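CBS domain-containing protein CBSX2, chloroplastic (Arabidopsis thaliana, PDB 3SL7) probably regulates the chloroplast thioredoxin system through its pair of CBS domains and thereby modulates plant development. Local coordinates at residues Val25-Ala28 / Leu29-Leu32; Lys83-Asn86 / Glu87-Lys90. All coordinates share one frame; numbering follows the deposited sequence.

Interaction 1: residues Val25-Ala28 / Leu29-Leu32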
ATOM      1  N   VAL A  25      17.011  -0.563 -10.867  1.00 35.24           N
ATOM      2  CA  VAL A  25      15.632  -0.097 -10.827  1.00 37.05           C
ATOM      3  C   VAL A  25      14.675  -1.272 -10.931  1.00 37.31           C
ATOM      4  O   VAL A  25      13.659  -1.321 -10.234  1.00 33.46           O
ATOM      5  CB  VAL A  25      15.365   0.948 -11.928  1.00 37.60           C
ATOM      6  CG1 VAL A  25      13.878   1.087 -12.208  1.00 35.89           C
ATOM      7  CG2 VAL A  25      15.954   2.281 -11.511  1.00 30.90           C
ATOM      8  N   ASP A  26      15.030  -2.230 -11.783  1.00 35.09           N
ATOM      9  CA  ASP A  26      14.220  -3.423 -12.014  1.00 44.43           C
ATOM     10  C   ASP A  26      14.041  -4.233 -10.743  1.00 34.53           C
ATOM     11  O   ASP A  26      12.930  -4.661 -10.417  1.00 39.60           O
ATOM     12  CB  ASP A  26      14.854  -4.317 -13.095  1.00 47.03           C
ATOM     13  CG  ASP A  26      14.523  -3.859 -14.496  1.00 74.04           C
ATOM     14  OD1 ASP A  26      13.573  -3.061 -14.636  1.00 60.68           O
ATOM     15  OD2 ASP A  26      15.201  -4.301 -15.452  1.00 91.44           O
ATOM     16  N   ASP A  27      15.139  -4.462 -10.028  1.00 34.25           N
ATOM     17  CA  ASP A  27      15.054  -5.217  -8.787  1.00 39.77           C
ATOM     18  C   ASP A  27      14.255  -4.481  -7.718  1.00 38.30           C
ATOM     19  O   ASP A  27      13.523  -5.108  -6.957  1.00 35.17           O
ATOM     20  CB  ASP A  27      16.437  -5.585  -8.264  1.00 35.40           C
ATOM     21  CG  ASP A  27      17.117  -6.628  -9.122  1.00 46.26           C
ATOM     22  OD1 ASP A  27      16.429  -7.298  -9.925  1.00 42.51           O
ATOM     23  OD2 ASP A  27      18.344  -6.778  -8.982  1.00 49.98           O
ATOM     24  N   ALA A  28      14.405  -3.158  -7.656  1.00 36.20           N
ATOM     25  CA  ALA A  28      13.624  -2.349  -6.729  1.00 35.80           C
ATOM     26  C   ALA A  28      12.135  -2.450  -7.074  1.00 39.53           C
ATOM     27  O   ALA A  28      11.300  -2.631  -6.194  1.00 32.09           O
ATOM     28  CB  ALA A  28      14.088  -0.901  -6.763  1.00 32.74           C
ATOM     29  N   LEU A  29      11.805  -2.337  -8.356  1.00 35.12           N
ATOM     30  CA  LEU A  29      10.420  -2.502  -8.793  1.00 34.11           C
ATOM     31  C   LEU A  29       9.881  -3.872  -8.395  1.00 37.93           C
ATOM     32  O   LEU A  29       8.767  -3.980  -7.890  1.00 36.96           O
ATOM     33  CB  LEU A  29      10.296  -2.305 -10.309  1.00 31.07           C
ATOM     34  CG  LEU A  29      10.325  -0.860 -10.797  1.00 36.25           C
ATOM     35  CD1 LEU A  29      10.439  -0.797 -12.322  1.00 36.60           C
ATOM     36  CD2 LEU A  29       9.111  -0.098 -10.311  1.00 42.10           C
ATOM     37  N   GLU A  30      10.681  -4.915  -8.612  1.00 34.65           N
ATOM     38  CA  GLU A  30      10.272  -6.276  -8.263  1.00 43.49           C
ATOM     39  C   GLU A  30       9.976  -6.390  -6.765  1.00 34.49           C
ATOM     40  O   GLU A  30       8.988  -7.007  -6.356  1.00 36.10           O
ATOM     41  CB  GLU A  30      11.345  -7.292  -8.671  1.00 39.44           C
ATOM     42  CG  GLU A  30      10.823  -8.720  -8.791  1.00 81.03           C
ATOM     43  CD  GLU A  30      11.877  -9.691  -9.289  1.00104.66           C
ATOM     44  OE1 GLU A  30      11.652 -10.917  -9.183  1.00118.66           O
ATOM     45  OE2 GLU A  30      12.926  -9.230  -9.786  1.00106.39           O
ATOM     46  N   LEU A  31      10.844  -5.790  -5.958  1.00 38.84           N
ATOM     47  CA  LEU A  31      10.689  -5.796  -4.507  1.00 34.06           C
ATOM     48  C   LEU A  31       9.426  -5.055  -4.100  1.00 31.28           C
ATOM     49  O   LEU A  31       8.685  -5.509  -3.219  1.00 29.79           O
ATOM     50  CB  LEU A  31      11.912  -5.165  -3.836  1.00 29.43           C
ATOM     51  CG  LEU A  31      11.922  -5.268  -2.309  1.00 36.52           C
ATOM     52  CD1 LEU A  31      11.867  -6.733  -1.892  1.00 39.71           C
ATOM     53  CD2 LEU A  31      13.156  -4.597  -1.738  1.00 33.92           C
ATOM     54  N   LEU A  32       9.183  -3.907  -4.735  1.00 31.40           N
ATOM     55  CA  LEU A  32       7.956  -3.157  -4.482  1.00 36.78           C
ATOM     56  C   LEU A  32       6.736  -4.029  -4.699  1.00 44.20           C
ATOM     57  O   LEU A  32       5.875  -4.102  -3.832  1.00 34.89           O
ATOM     58  CB  LEU A  32       7.842  -1.939  -5.393  1.00 41.70           C
ATOM     59  CG  LEU A  32       8.684  -0.709  -5.089  1.00 33.34           C
ATOM     60  CD1 LEU A  32       8.427   0.332  -6.163  1.00 53.39           C
ATOM     61  CD2 LEU A  32       8.337  -0.162  -3.717  1.00 42.89           C
TER
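Val25 and Leu29, one helical turn apart, lie side by side and point the same way, with Val25 CG1 3.9 Å from Leu29 CD1. The valine branch reaches its neighbour because CG1 is turned anti to the backbone N (chi1 161°). The helix bond from Leu29 N to Val25 O, 2.8 Å, joins their backbones, and three more i to i+4 bonds, from Glu30 to Asp26, Leu31 to Asp27 and Leu32 to Ala28, carry the helix on. On the outer face Asp27 and Glu30 run alongside each other, their carboxylate planes 55° apart and Asp27 OD1 4.0 Å from Glu30 OE2. Further out, Leu58 of helix 55-58 packs on Ala28, Leu29 and Leu32, where the small methyl of alanine suits a close approach between helices. Asp26 is held twice: OD1 is hydrogen-bonded to Thr95 OG1, and OD2 forms a salt bridge with Lys158 of the second subunit, whose Leu155 packs on Asp26 and Leu29. The helix is thus amphipathic: Val25 and Ala28 also pack on helix 100-103, whereas Asp27 is exposed. The charges of Asp27 and Glu30 probably repel mildly, which exposure of Asp27 and Arg159 of the second subunit, packed on Glu30, are likely to ease.

Interaction 2: residues Lys83-Asn86 / Glu87-Lys90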
ATOM      1  N   LYS A  83      -0.529   5.548 -17.479  1.00 46.41           N
ATOM      2  CA  LYS A  83      -1.986   5.541 -17.556  1.00 57.01           C
ATOM      3  C   LYS A  83      -2.527   4.405 -18.421  1.00 65.28           C
ATOM      4  O   LYS A  83      -3.729   4.128 -18.420  1.00 56.84           O
ATOM      5  CB  LYS A  83      -2.505   6.896 -18.044  1.00 72.37           C
ATOM      6  CG  LYS A  83      -2.270   8.035 -17.053  1.00 75.85           C
ATOM      7  CD  LYS A  83      -1.445   9.159 -17.670  1.00 91.87           C
ATOM      8  CE  LYS A  83      -2.173   9.802 -18.842  1.00103.70           C
ATOM      9  NZ  LYS A  83      -1.390  10.922 -19.438  1.00106.81           N
ATOM     10  N   THR A  84      -1.636   3.752 -19.159  1.00 45.62           N
ATOM     11  CA  THR A  84      -2.009   2.578 -19.930  1.00 36.32           C
ATOM     12  C   THR A  84      -0.916   1.538 -19.815  1.00 40.85           C
ATOM     13  O   THR A  84       0.222   1.865 -19.494  1.00 44.23           O
ATOM     14  CB  THR A  84      -2.140   2.914 -21.418  1.00 42.21           C
ATOM     15  OG1 THR A  84      -0.841   3.208 -21.952  1.00 45.31           O
ATOM     16  CG2 THR A  84      -3.057   4.111 -21.612  1.00 48.57           C
ATOM     17  N   PHE A  85      -1.248   0.287 -20.118  1.00 32.11           N
ATOM     18  CA  PHE A  85      -0.245  -0.769 -20.088  1.00 26.70           C
ATOM     19  C   PHE A  85       0.889  -0.513 -21.076  1.00 35.50           C
ATOM     20  O   PHE A  85       2.060  -0.795 -20.794  1.00 31.98           O
ATOM     21  CB  PHE A  85      -0.885  -2.134 -20.344  1.00 30.50           C
ATOM     22  CG  PHE A  85       0.014  -3.283 -20.009  1.00 34.27           C
ATOM     23  CD1 PHE A  85       0.263  -3.616 -18.682  1.00 32.90           C
ATOM     24  CD2 PHE A  85       0.621  -4.024 -21.010  1.00 38.28           C
ATOM     25  CE1 PHE A  85       1.099  -4.663 -18.357  1.00 30.59           C
ATOM     26  CE2 PHE A  85       1.463  -5.078 -20.693  1.00 37.02           C
ATOM     27  CZ  PHE A  85       1.700  -5.399 -19.363  1.00 39.83           C
ATOM     28  N   ASN A  86       0.551   0.010 -22.249  1.00 28.04           N
ATOM     29  CA  ASN A  86       1.585   0.328 -23.221  1.00 31.42           C
ATOM     30  C   ASN A  86       2.592   1.359 -22.698  1.00 35.67           C
ATOM     31  O   ASN A  86       3.799   1.203 -22.885  1.00 34.18           O
ATOM     32  CB  ASN A  86       0.962   0.784 -24.541  1.00 41.56           C
ATOM     33  CG  ASN A  86       1.965   0.818 -25.663  1.00 68.37           C
ATOM     34  OD1 ASN A  86       2.292  -0.215 -26.249  1.00 83.44           O
ATOM     35  ND2 ASN A  86       2.472   2.005 -25.964  1.00 73.16           N
ATOM     36  N   GLU A  87       2.098   2.401 -22.029  1.00 41.35           N
ATOM     37  CA  GLU A  87       2.975   3.415 -21.438  1.00 41.49           C
ATOM     38  C   GLU A  87       3.845   2.788 -20.361  1.00 35.60           C
ATOM     39  O   GLU A  87       5.028   3.093 -20.243  1.00 41.04           O
ATOM     40  CB  GLU A  87       2.160   4.550 -20.830  1.00 41.40           C
ATOM     41  CG  GLU A  87       1.360   5.368 -21.821  1.00 61.17           C
ATOM     42  CD  GLU A  87       0.581   6.470 -21.140  1.00 63.87           C
ATOM     43  OE1 GLU A  87       0.556   6.480 -19.896  1.00 41.90           O
ATOM     44  OE2 GLU A  87      -0.005   7.321 -21.838  1.00 77.43           O
ATOM     45  N   LEU A  88       3.245   1.898 -19.584  1.00 36.80           N
ATOM     46  CA  LEU A  88       3.960   1.192 -18.532  1.00 38.81           C
ATOM     47  C   LEU A  88       5.093   0.355 -19.112  1.00 45.75           C
ATOM     48  O   LEU A  88       6.218   0.382 -18.607  1.00 39.68           O
ATOM     49  CB  LEU A  88       3.002   0.299 -17.748  1.00 29.26           C
ATOM     50  CG  LEU A  88       3.669  -0.565 -16.680  1.00 30.05           C
ATOM     51  CD1 LEU A  88       4.392   0.317 -15.658  1.00 31.95           C
ATOM     52  CD2 LEU A  88       2.631  -1.435 -15.995  1.00 29.59           C
ATOM     53  N   GLN A  89       4.800  -0.392 -20.172  1.00 37.83           N
ATOM     54  CA  GLN A  89       5.831  -1.200 -20.818  1.00 34.72           C
ATOM     55  C   GLN A  89       6.960  -0.332 -21.360  1.00 41.21           C
ATOM     56  O   GLN A  89       8.130  -0.718 -21.311  1.00 43.36           O
ATOM     57  CB  GLN A  89       5.248  -2.052 -21.939  1.00 35.70           C
ATOM     58  CG  GLN A  89       4.309  -3.150 -21.466  1.00 34.73           C
ATOM     59  CD  GLN A  89       4.017  -4.156 -22.570  1.00 42.45           C
ATOM     60  OE1 GLN A  89       3.203  -3.902 -23.459  1.00 38.12           O
ATOM     61  NE2 GLN A  89       4.692  -5.300 -22.523  1.00 34.97           N
ATOM     62  N   LYS A  90       6.611   0.840 -21.882  1.00 40.56           N
ATOM     63  CA  LYS A  90       7.633   1.780 -22.331  1.00 37.75           C
ATOM     64  C   LYS A  90       8.549   2.145 -21.170  1.00 53.48           C
ATOM     65  O   LYS A  90       9.769   2.147 -21.312  1.00 50.03           O
ATOM     66  CB  LYS A  90       7.008   3.044 -22.909  1.00 50.71           C
ATOM     67  CG  LYS A  90       6.374   2.851 -24.281  1.00 76.80           C
ATOM     68  CD  LYS A  90       6.173   4.184 -24.988  1.00 88.85           C
ATOM     69  CE  LYS A  90       5.528   4.008 -26.354  1.00 98.88           C
ATOM     70  NZ  LYS A  90       4.042   4.051 -26.273  1.00106.96           N
TER
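The side chain of Glu87 crosses that of Thr84 at about a right angle, reaching back past the start of helix 85-93. Thr84 is the N-cap: its OG1 accepts the N-H of Glu87 over 3.0 Å in a nearly straight bond. The hydroxyl can face into the first turn because it sits between the backbone N and the carbonyl carbon (chi1 69°). Glu87 CG lies only 3.1 Å from the same OG1, so the fit here is close. From CG onward the glutamate is extended, which carries OE1 to the backbone N-H of Lys83, with Lys83 N 2.8 Å away; the donor meets the anti side of OE1, 30° out of the carboxylate plane. The ammonium of Lys83, with NZ 4.5 Å from Glu87 OE2, adds at most a weak attraction. With an alanine in place of Glu87, the N-H of Lys83 would probably lose this acceptor, and the chain leading into the helix would be freer to shift.

On another side of the turn, Phe85 and Gln89 meet obliquely, Phe85 CE2 3.3 Å from Gln89 CD, with ring and amide planes 36° apart. Leu88 brings its CD2 to 4.2 Å from Phe85 CD1, again at a slant. These large residues suit a dimer surface: Val150 of the second subunit packs on both Phe85 and Leu88, and Ile157 of that subunit on Gln89. The backbone bond from Leu88 N to Thr84 O, 3.0 Å, opens the helical ladder. Together these features make a capped helix N-terminus with a threonine N-cap. It resembles a capping box but is not one, because the carboxylate of Glu87 takes the N-H of the residue before the cap.

Overall arrangement
Both contacts lie at the N-terminal part of a helix, 25-35 for interaction 1 and 85-93 for interaction 2, the centres of the two contacts about 17 Å apart and their nearest atoms about 7 Å, without touching. Interaction 1 is the more buried, its aliphatic side packed against helices 55-58 and 100-103; interaction 2 lies farther from the centre of the chain and is more exposed. Both meet the C-terminal helix 147-159 of the second subunit, but differently: interaction 1 adds a salt bridge to its packing, whereas interaction 2 packs on it through Phe85, Leu88 and Gln89. Within themselves, interaction 1 is mainly backbone ladder and aliphatic packing, interaction 2 a side-chain cap with an aromatic-amide contact beside it.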